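Local coordinates for putative LacI-family transcriptional regulator (Bacteroides fragilis, PDB 3GBV), which probably regulates transcription as a LacI-family DNA-binding protein, sensing a small-molecule effector through its periplasmic-binding-protein-like domain, at residues Q115-G121 and Q153-I159; G215-Q219 and C240-T245. One frame throughout, in Å; residues are numbered along the deposited sequence.

Overall arrangement
Two helix contacts illustrate how one fold uses similar elements for different ends. Contact 1 (115-121 with 153-159) joins the N-terminal parts of helices 117-131 and 152-168 close to where the two lobes meet, its centre about 10 Å from the centre of the chain; the side chain of Arg157 is about 3 Å from a 1,2-ethanediol, probably a crystallisation component. The centre of contact 2 (215-219 with 240-245), between helices packed on the mixed sheet, is about 20 Å from that of the chain. The centres of contacts 1 and 2 are 24 Å apart, and the nearest atoms of contacts 1 and 2 about 14 Å. From segment 115-121, Gln119 NE2 hydrogen-bonds to Glu289 O of the second subunit.

Contact 1 of 2, residues Q115-G121 and Q153-I159; sequences QNSHQSG and QQESREI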
ATOM      1  N   GLN A 115      -1.534 -13.684  -0.213  1.00 24.13           N
ATOM      2  CA  GLN A 115      -1.835 -13.077   1.064  1.00 23.82           C
ATOM      3  C   GLN A 115      -2.077 -14.121   2.127  1.00 22.72           C
ATOM      4  O   GLN A 115      -2.337 -15.292   1.837  1.00 21.41           O
ATOM      5  CB  GLN A 115      -3.091 -12.205   0.993  1.00 24.97           C
ATOM      6  CG  GLN A 115      -3.015 -10.999   0.090  1.00 24.16           C
ATOM      7  CD  GLN A 115      -4.200 -10.077   0.284  1.00 23.54           C
ATOM      8  OE1 GLN A 115      -5.334 -10.529   0.457  1.00 18.87           O
ATOM      9  NE2 GLN A 115      -3.947  -8.780   0.246  1.00 21.73           N
ATOM     10  N   ASN A 116      -1.951 -13.685   3.369  1.00 21.68           N
ATOM     11  CA  ASN A 116      -2.256 -14.530   4.490  1.00 22.65           C
ATOM     12  C   ASN A 116      -3.785 -14.329   4.488  1.00 24.07           C
ATOM     13  O   ASN A 116      -4.300 -13.326   5.011  1.00 19.32           O
ATOM     14  CB  ASN A 116      -1.644 -13.962   5.764  1.00 24.39           C
ATOM     15  CG  ASN A 116      -2.124 -14.689   6.997  1.00 26.03           C
ATOM     16  OD1 ASN A 116      -3.328 -14.847   7.205  1.00 23.04           O
ATOM     17  ND2 ASN A 116      -1.186 -15.138   7.821  1.00 27.58           N
ATOM     18  N   SER A 117      -4.486 -15.265   3.852  1.00 23.19           N
ATOM     19  CA  SER A 117      -5.931 -15.204   3.699  1.00 26.71           C
ATOM     20  C   SER A 117      -6.704 -14.924   4.985  1.00 27.59           C
ATOM     21  O   SER A 117      -7.646 -14.125   4.989  1.00 26.71           O
ATOM     22  CB  SER A 117      -6.432 -16.499   3.062  1.00 28.23           C
ATOM     23  OG  SER A 117      -6.036 -17.624   3.831  1.00 30.33           O
ATOM     24  N   HIS A 118      -6.299 -15.568   6.073  1.00 27.95           N
ATOM     25  CA  HIS A 118      -6.967 -15.376   7.349  1.00 30.27           C
ATOM     26  C   HIS A 118      -6.879 -13.920   7.799  1.00 28.26           C
ATOM     27  O   HIS A 118      -7.889 -13.307   8.135  1.00 25.98           O
ATOM     28  CB  HIS A 118      -6.357 -16.297   8.414  1.00 35.90           C
ATOM     29  CG  HIS A 118      -7.141 -16.344   9.690  1.00 43.21           C
ATOM     30  ND1 HIS A 118      -6.660 -15.837  10.880  1.00 47.56           N
ATOM     31  CD2 HIS A 118      -8.382 -16.816   9.959  1.00 45.57           C
ATOM     32  CE1 HIS A 118      -7.571 -15.994  11.824  1.00 48.61           C
ATOM     33  NE2 HIS A 118      -8.626 -16.586  11.292  1.00 48.21           N
ATOM     34  N   GLN A 119      -5.665 -13.374   7.787  1.00 25.86           N
ATOM     35  CA  GLN A 119      -5.422 -11.989   8.195  1.00 24.32           C
ATOM     36  C   GLN A 119      -6.049 -10.991   7.228  1.00 21.91           C
ATOM     37  O   GLN A 119      -6.490  -9.925   7.642  1.00 18.75           O
ATOM     38  CB  GLN A 119      -3.920 -11.720   8.284  1.00 22.63           C
ATOM     39  CG  GLN A 119      -3.551 -10.372   8.875  1.00 24.43           C
ATOM     40  CD  GLN A 119      -3.970 -10.247  10.327  1.00 26.88           C
ATOM     41  OE1 GLN A 119      -3.910 -11.222  11.082  1.00 25.61           O
ATOM     42  NE2 GLN A 119      -4.382  -9.044  10.732  1.00 24.21           N
ATOM     43  N   SER A 120      -6.075 -11.339   5.946  1.00 20.35           N
ATOM     44  CA  SER A 120      -6.642 -10.461   4.934  1.00 22.65           C
ATOM     45  C   SER A 120      -8.132 -10.269   5.184  1.00 22.19           C
ATOM     46  O   SER A 120      -8.662  -9.170   5.018  1.00 21.92           O
ATOM     47  CB  SER A 120      -6.417 -11.040   3.537  1.00 23.63           C
ATOM     48  OG  SER A 120      -7.010 -10.222   2.541  1.00 26.80           O
ATOM     49  N   GLY A 121      -8.798 -11.341   5.598  1.00 22.43           N
ATOM     50  CA  GLY A 121     -10.220 -11.279   5.872  1.00 22.31           C
ATOM     51  C   GLY A 121     -10.515 -10.556   7.169  1.00 23.22           C
ATOM     52  O   GLY A 121     -11.500  -9.822   7.269  1.00 21.70           O
ATOM     53  N   GLN A 153      -7.934 -19.366  -0.754  1.00 29.89           N
ATOM     54  CA  GLN A 153      -7.660 -18.004  -0.309  1.00 28.81           C
ATOM     55  C   GLN A 153      -8.998 -17.339   0.032  1.00 28.17           C
ATOM     56  O   GLN A 153      -9.143 -16.731   1.093  1.00 25.98           O
ATOM     57  CB  GLN A 153      -6.935 -17.213  -1.410  1.00 30.16           C
ATOM     58  CG  GLN A 153      -6.801 -15.702  -1.150  1.00 28.45           C
ATOM     59  CD  GLN A 153      -5.730 -15.346  -0.129  1.00 30.90           C
ATOM     60  OE1 GLN A 153      -5.873 -14.374   0.626  1.00 29.23           O
ATOM     61  NE2 GLN A 153      -4.644 -16.112  -0.113  1.00 28.92           N
ATOM     62  N   GLN A 154      -9.976 -17.475  -0.863  1.00 27.28           N
ATOM     63  CA  GLN A 154     -11.305 -16.886  -0.663  1.00 28.70           C
ATOM     64  C   GLN A 154     -12.029 -17.429   0.562  1.00 27.77           C
ATOM     65  O   GLN A 154     -12.531 -16.663   1.379  1.00 25.05           O
ATOM     66  CB  GLN A 154     -12.175 -17.115  -1.898  1.00 28.57           C
ATOM     67  CG  GLN A 154     -11.808 -16.225  -3.080  1.00 32.71           C
ATOM     68  CD  GLN A 154     -12.502 -16.651  -4.354  1.00 32.22           C
ATOM     69  OE1 GLN A 154     -13.526 -17.328  -4.309  1.00 33.71           O
ATOM     70  NE2 GLN A 154     -11.954 -16.249  -5.497  1.00 29.66           N
ATOM     71  N   GLU A 155     -12.075 -18.751   0.680  1.00 27.98           N
ATOM     72  CA  GLU A 155     -12.737 -19.413   1.798  1.00 31.03           C
ATOM     73  C   GLU A 155     -12.096 -18.994   3.115  1.00 29.17           C
ATOM     74  O   GLU A 155     -12.772 -18.612   4.067  1.00 30.28           O
ATOM     75  CB  GLU A 155     -12.626 -20.931   1.651  1.00 34.08           C
ATOM     76  CG  GLU A 155     -13.389 -21.723   2.704  1.00 43.39           C
ATOM     77  CD  GLU A 155     -12.752 -23.080   2.999  1.00 48.88           C
ATOM     78  OE1 GLU A 155     -12.341 -23.766   2.036  1.00 51.68           O
ATOM     79  OE2 GLU A 155     -12.668 -23.461   4.191  1.00 50.72           O
ATOM     80  N   SER A 156     -10.776 -19.066   3.154  1.00 27.47           N
ATOM     81  CA  SER A 156     -10.020 -18.717   4.338  1.00 26.28           C
ATOM     82  C   SER A 156     -10.227 -17.245   4.735  1.00 26.28           C
ATOM     83  O   SER A 156     -10.345 -16.921   5.926  1.00 23.26           O
ATOM     84  CB  SER A 156      -8.547 -19.010   4.068  1.00 26.79           C
ATOM     85  OG  SER A 156      -7.881 -19.384   5.246  1.00 29.89           O
ATOM     86  N   ARG A 157     -10.259 -16.357   3.741  1.00 24.39           N
ATOM     87  CA  ARG A 157     -10.474 -14.934   3.998  1.00 26.19           C
ATOM     88  C   ARG A 157     -11.788 -14.774   4.741  1.00 26.89           C
ATOM     89  O   ARG A 157     -11.901 -13.975   5.669  1.00 26.24           O
ATOM     90  CB  ARG A 157     -10.555 -14.134   2.685  1.00 24.95           C
ATOM     91  CG  ARG A 157      -9.216 -13.760   2.074  1.00 24.49           C
ATOM     92  CD  ARG A 157      -9.400 -13.157   0.686  1.00 25.99           C
ATOM     93  NE  ARG A 157      -8.123 -12.874   0.034  1.00 23.95           N
ATOM     94  CZ  ARG A 157      -8.009 -12.503  -1.237  1.00 24.91           C
ATOM     95  NH1 ARG A 157      -9.101 -12.379  -1.982  1.00 22.92           N
ATOM     96  NH2 ARG A 157      -6.815 -12.241  -1.754  1.00 20.08           N
ATOM     97  N   GLU A 158     -12.778 -15.554   4.322  1.00 26.17           N
ATOM     98  CA  GLU A 158     -14.099 -15.506   4.921  1.00 28.94           C
ATOM     99  C   GLU A 158     -14.060 -15.930   6.387  1.00 27.45           C
ATOM    100  O   GLU A 158     -14.762 -15.369   7.227  1.00 25.51           O
ATOM    101  CB  GLU A 158     -15.064 -16.397   4.132  1.00 30.12           C
ATOM    102  CG  GLU A 158     -16.504 -16.008   4.339  1.00 37.44           C
ATOM    103  CD  GLU A 158     -17.458 -16.822   3.494  1.00 40.19           C
ATOM    104  OE1 GLU A 158     -17.319 -16.820   2.250  1.00 40.66           O
ATOM    105  OE2 GLU A 158     -18.355 -17.459   4.085  1.00 42.47           O
ATOM    106  N   ILE A 159     -13.229 -16.918   6.694  1.00 27.03           N
ATOM    107  CA  ILE A 159     -13.092 -17.393   8.066  1.00 28.53           C
ATOM    108  C   ILE A 159     -12.494 -16.310   8.975  1.00 28.51           C
ATOM    109  O   ILE A 159     -12.912 -16.147  10.126  1.00 27.26           O
ATOM    110  CB  ILE A 159     -12.207 -18.668   8.123  1.00 28.70           C
ATOM    111  CG1 ILE A 159     -12.960 -19.843   7.490  1.00 30.46           C
ATOM    112  CG2 ILE A 159     -11.849 -19.006   9.561  1.00 27.07           C
ATOM    113  CD1 ILE A 159     -12.126 -21.110   7.378  1.00 29.82           C
TER
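Gln153 lays its terminal amide against Ser117, with OE1 of Gln153 3.3 Å from Ser117 CB. A bend at chi2 (76°) turns the amide this way, and its two ends then do different work. NE2 of Gln153 donates an almost straight bond, within its own amide plane, to Gln115 O at 3.1 Å, meeting that oxygen from above the carbonyl plane; the same nitrogen also bonds to Asp101 O, which holds the amide against rotation. OE1 of Gln153 receives Arg157 NE at 2.8 Å on a lone pair, while CG of Gln153 sits over one face of the guanidinium. Gln115 reaches across Arg157 at about a right angle, and only a weak bond of 3.2 Å links Arg157 NH2 to Gln115 OE1. That oxygen is held more firmly by Ser120 OG, at 2.7 Å, whose hydroxyl is in turn bonded to Tyr231 OH. Helical segments 117-121 and 153-159 cross at -50° with axes 6.6 Å apart, and two CA-H...O contacts join them: Arg157 CA to Ser117 O at 3.1 Å, and CA of Gly121, which lacks a side chain, to Arg157 O at 3.2 Å. Ethanediol beside Arg157, probably from the crystallisation liquor, may mark a pocket; helix starts joined here between the lobes are consistent with the effector cleft of the type I periplasmic-binding-protein fold.

Contact 2 of 2, residues G215-Q219 and C240-T245; sequences GEYLQ and CLKEGT
This is a van der Waals contact between neighbouring helices packed against the mixed sheet, made where helix 235-243 ends and the chain turns into strand 246-251. Helices 212-220 and 235-243 belong to consecutive beta-alpha-beta units through the adjacent parallel strands 203-206, 227-231 and 246-251, and the side of one helix meets the C-terminal turn of the other. Thr245 is the centrepiece. Its methyl, CG2, presses on the carbonyl oxygen of Gly215, 3.2 Å from Gly215 O, and reaches the side chain of Leu218 at CB, 3.8 Å away. Gly215 has no side chain to hold the two apart, and its CA comes within 5.1 Å of Thr245 CA. The hydroxyl of Thr245 stands between the backbone N and the carbonyl carbon (chi1 49°), a rotation that brings OG1 round to donate to Cys240 O at 3.2 Å, from a position tilted 30° off the carbonyl plane. While so bonded, OG1 still packs beside Gly215, although the methyl makes the closer approach. Gly244 is where the chain leaves helical angles, with positive phi, before Thr245 turns back.

On one flank, Cys240 SG rests beside the start of the 215-219 segment, 3.9 Å from Glu216 CG; the carboxylate of Glu216 itself is engaged by Arg236 in a salt bridge. On the more exposed flank the side chains of Gln219 and Glu243 cross at about a right angle. Beyond the contact, Phe195 and Phe226 pack against Leu218. Around Thr245, Gly215 and Cys240, association is likely to depend mainly on the fit of methyl and sulfur against the backbone at Gly215 and the side-chain carbons beside it.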
ATOM      1  N   GLY A 215     -20.784  -3.756  -8.171  1.00 28.45           N
ATOM      2  CA  GLY A 215     -20.636  -2.324  -8.322  1.00 29.36           C
ATOM      3  C   GLY A 215     -21.351  -1.767  -9.541  1.00 29.64           C
ATOM      4  O   GLY A 215     -22.026  -0.739  -9.455  1.00 27.52           O
ATOM      5  N   GLU A 216     -21.192  -2.433 -10.680  1.00 29.94           N
ATOM      6  CA  GLU A 216     -21.827  -1.993 -11.912  1.00 31.53           C
ATOM      7  C   GLU A 216     -23.329  -2.205 -11.825  1.00 31.94           C
ATOM      8  O   GLU A 216     -24.096  -1.495 -12.474  1.00 33.18           O
ATOM      9  CB  GLU A 216     -21.239  -2.744 -13.107  1.00 30.41           C
ATOM     10  CG  GLU A 216     -19.759  -2.463 -13.313  1.00 31.64           C
ATOM     11  CD  GLU A 216     -19.156  -3.265 -14.445  1.00 33.00           C
ATOM     12  OE1 GLU A 216     -17.952  -3.076 -14.727  1.00 32.12           O
ATOM     13  OE2 GLU A 216     -19.881  -4.085 -15.050  1.00 32.35           O
ATOM     14  N   TYR A 217     -23.753  -3.176 -11.023  1.00 31.06           N
ATOM     15  CA  TYR A 217     -25.181  -3.413 -10.850  1.00 32.58           C
ATOM     16  C   TYR A 217     -25.787  -2.186 -10.172  1.00 33.77           C
ATOM     17  O   TYR A 217     -26.825  -1.677 -10.599  1.00 32.01           O
ATOM     18  CB  TYR A 217     -25.436  -4.640  -9.976  1.00 31.55           C
ATOM     19  CG  TYR A 217     -26.867  -4.738  -9.497  1.00 34.40           C
ATOM     20  CD1 TYR A 217     -27.881  -5.210 -10.339  1.00 37.33           C
ATOM     21  CD2 TYR A 217     -27.216  -4.333  -8.210  1.00 34.70           C
ATOM     22  CE1 TYR A 217     -29.210  -5.272  -9.907  1.00 36.95           C
ATOM     23  CE2 TYR A 217     -28.536  -4.389  -7.772  1.00 36.90           C
ATOM     24  CZ  TYR A 217     -29.526  -4.859  -8.625  1.00 36.92           C
ATOM     25  OH  TYR A 217     -30.830  -4.907  -8.197  1.00 36.90           O
ATOM     26  N   LEU A 218     -25.124  -1.722  -9.113  1.00 33.86           N
ATOM     27  CA  LEU A 218     -25.569  -0.558  -8.353  1.00 35.13           C
ATOM     28  C   LEU A 218     -25.526   0.717  -9.195  1.00 36.69           C
ATOM     29  O   LEU A 218     -26.343   1.620  -9.009  1.00 35.89           O
ATOM     30  CB  LEU A 218     -24.692  -0.366  -7.106  1.00 32.83           C
ATOM     31  CG  LEU A 218     -24.747  -1.421  -5.993  1.00 32.14           C
ATOM     32  CD1 LEU A 218     -23.683  -1.109  -4.942  1.00 31.94           C
ATOM     33  CD2 LEU A 218     -26.129  -1.448  -5.364  1.00 29.86           C
ATOM     34  N   GLN A 219     -24.573   0.777 -10.119  1.00 37.80           N
ATOM     35  CA  GLN A 219     -24.405   1.934 -10.982  1.00 39.96           C
ATOM     36  C   GLN A 219     -25.543   2.016 -11.982  1.00 41.16           C
ATOM     37  O   GLN A 219     -26.138   3.075 -12.174  1.00 40.81           O
ATOM     38  CB  GLN A 219     -23.080   1.835 -11.736  1.00 41.27           C
ATOM     39  CG  GLN A 219     -22.690   3.084 -12.512  1.00 45.52           C
ATOM     40  CD  GLN A 219     -22.221   4.220 -11.613  1.00 48.89           C
ATOM     41  OE1 GLN A 219     -21.853   5.292 -12.095  1.00 51.65           O
ATOM     42  NE2 GLN A 219     -22.230   3.989 -10.302  1.00 49.82           N
ATOM     43  N   CYS A 240     -15.407   1.497 -10.466  1.00 25.89           N
ATOM     44  CA  CYS A 240     -16.461   1.471  -9.458  1.00 26.77           C
ATOM     45  C   CYS A 240     -15.967   2.159  -8.208  1.00 26.59           C
ATOM     46  O   CYS A 240     -16.755   2.737  -7.463  1.00 25.31           O
ATOM     47  CB  CYS A 240     -16.864   0.038  -9.105  1.00 27.52           C
ATOM     48  SG  CYS A 240     -17.676  -0.870 -10.429  1.00 30.20           S
ATOM     49  N   LEU A 241     -14.658   2.074  -7.971  1.00 25.75           N
ATOM     50  CA  LEU A 241     -14.043   2.704  -6.810  1.00 25.97           C
ATOM     51  C   LEU A 241     -14.129   4.215  -6.983  1.00 26.44           C
ATOM     52  O   LEU A 241     -14.459   4.955  -6.048  1.00 25.58           O
ATOM     53  CB  LEU A 241     -12.569   2.299  -6.687  1.00 22.79           C
ATOM     54  CG  LEU A 241     -11.810   2.989  -5.548  1.00 23.51           C
ATOM     55  CD1 LEU A 241     -12.333   2.502  -4.192  1.00 22.21           C
ATOM     56  CD2 LEU A 241     -10.320   2.705  -5.681  1.00 22.53           C
ATOM     57  N   LYS A 242     -13.828   4.669  -8.190  1.00 26.84           N
ATOM     58  CA  LYS A 242     -13.860   6.092  -8.472  1.00 30.15           C
ATOM     59  C   LYS A 242     -15.266   6.657  -8.571  1.00 29.64           C
ATOM     60  O   LYS A 242     -15.465   7.834  -8.323  1.00 29.99           O
ATOM     61  CB  LYS A 242     -13.072   6.387  -9.749  1.00 31.23           C
ATOM     62  CG  LYS A 242     -11.580   6.475  -9.497  1.00 34.37           C
ATOM     63  CD  LYS A 242     -10.778   6.534 -10.778  1.00 32.73           C
ATOM     64  CE  LYS A 242      -9.337   6.911 -10.474  1.00 33.42           C
ATOM     65  NZ  LYS A 242      -8.421   6.748 -11.635  1.00 32.17           N
ATOM     66  N   GLU A 243     -16.240   5.817  -8.912  1.00 31.30           N
ATOM     67  CA  GLU A 243     -17.628   6.263  -9.037  1.00 33.35           C
ATOM     68  C   GLU A 243     -18.390   6.205  -7.722  1.00 32.49           C
ATOM     69  O   GLU A 243     -19.467   6.781  -7.603  1.00 34.28           O
ATOM     70  CB  GLU A 243     -18.362   5.431 -10.089  1.00 34.81           C
ATOM     71  CG  GLU A 243     -17.627   5.389 -11.409  1.00 41.24           C
ATOM     72  CD  GLU A 243     -18.521   5.647 -12.599  1.00 45.02           C
ATOM     73  OE1 GLU A 243     -19.028   6.785 -12.721  1.00 46.77           O
ATOM     74  OE2 GLU A 243     -18.711   4.711 -13.411  1.00 47.13           O
ATOM     75  N   GLY A 244     -17.844   5.496  -6.740  1.00 31.17           N
ATOM     76  CA  GLY A 244     -18.505   5.427  -5.451  1.00 30.12           C
ATOM     77  C   GLY A 244     -19.276   4.174  -5.077  1.00 29.27           C
ATOM     78  O   GLY A 244     -19.710   4.065  -3.941  1.00 29.02           O
ATOM     79  N   THR A 245     -19.472   3.237  -5.999  1.00 29.88           N
ATOM     80  CA  THR A 245     -20.197   2.013  -5.653  1.00 29.85           C
ATOM     81  C   THR A 245     -19.335   1.146  -4.739  1.00 28.76           C
ATOM     82  O   THR A 245     -19.849   0.420  -3.884  1.00 29.34           O
ATOM     83  CB  THR A 245     -20.588   1.220  -6.901  1.00 31.48           C
ATOM     84  OG1 THR A 245     -19.449   1.086  -7.761  1.00 34.59           O
ATOM     85  CG2 THR A 245     -21.706   1.936  -7.643  1.00 33.35           C
TER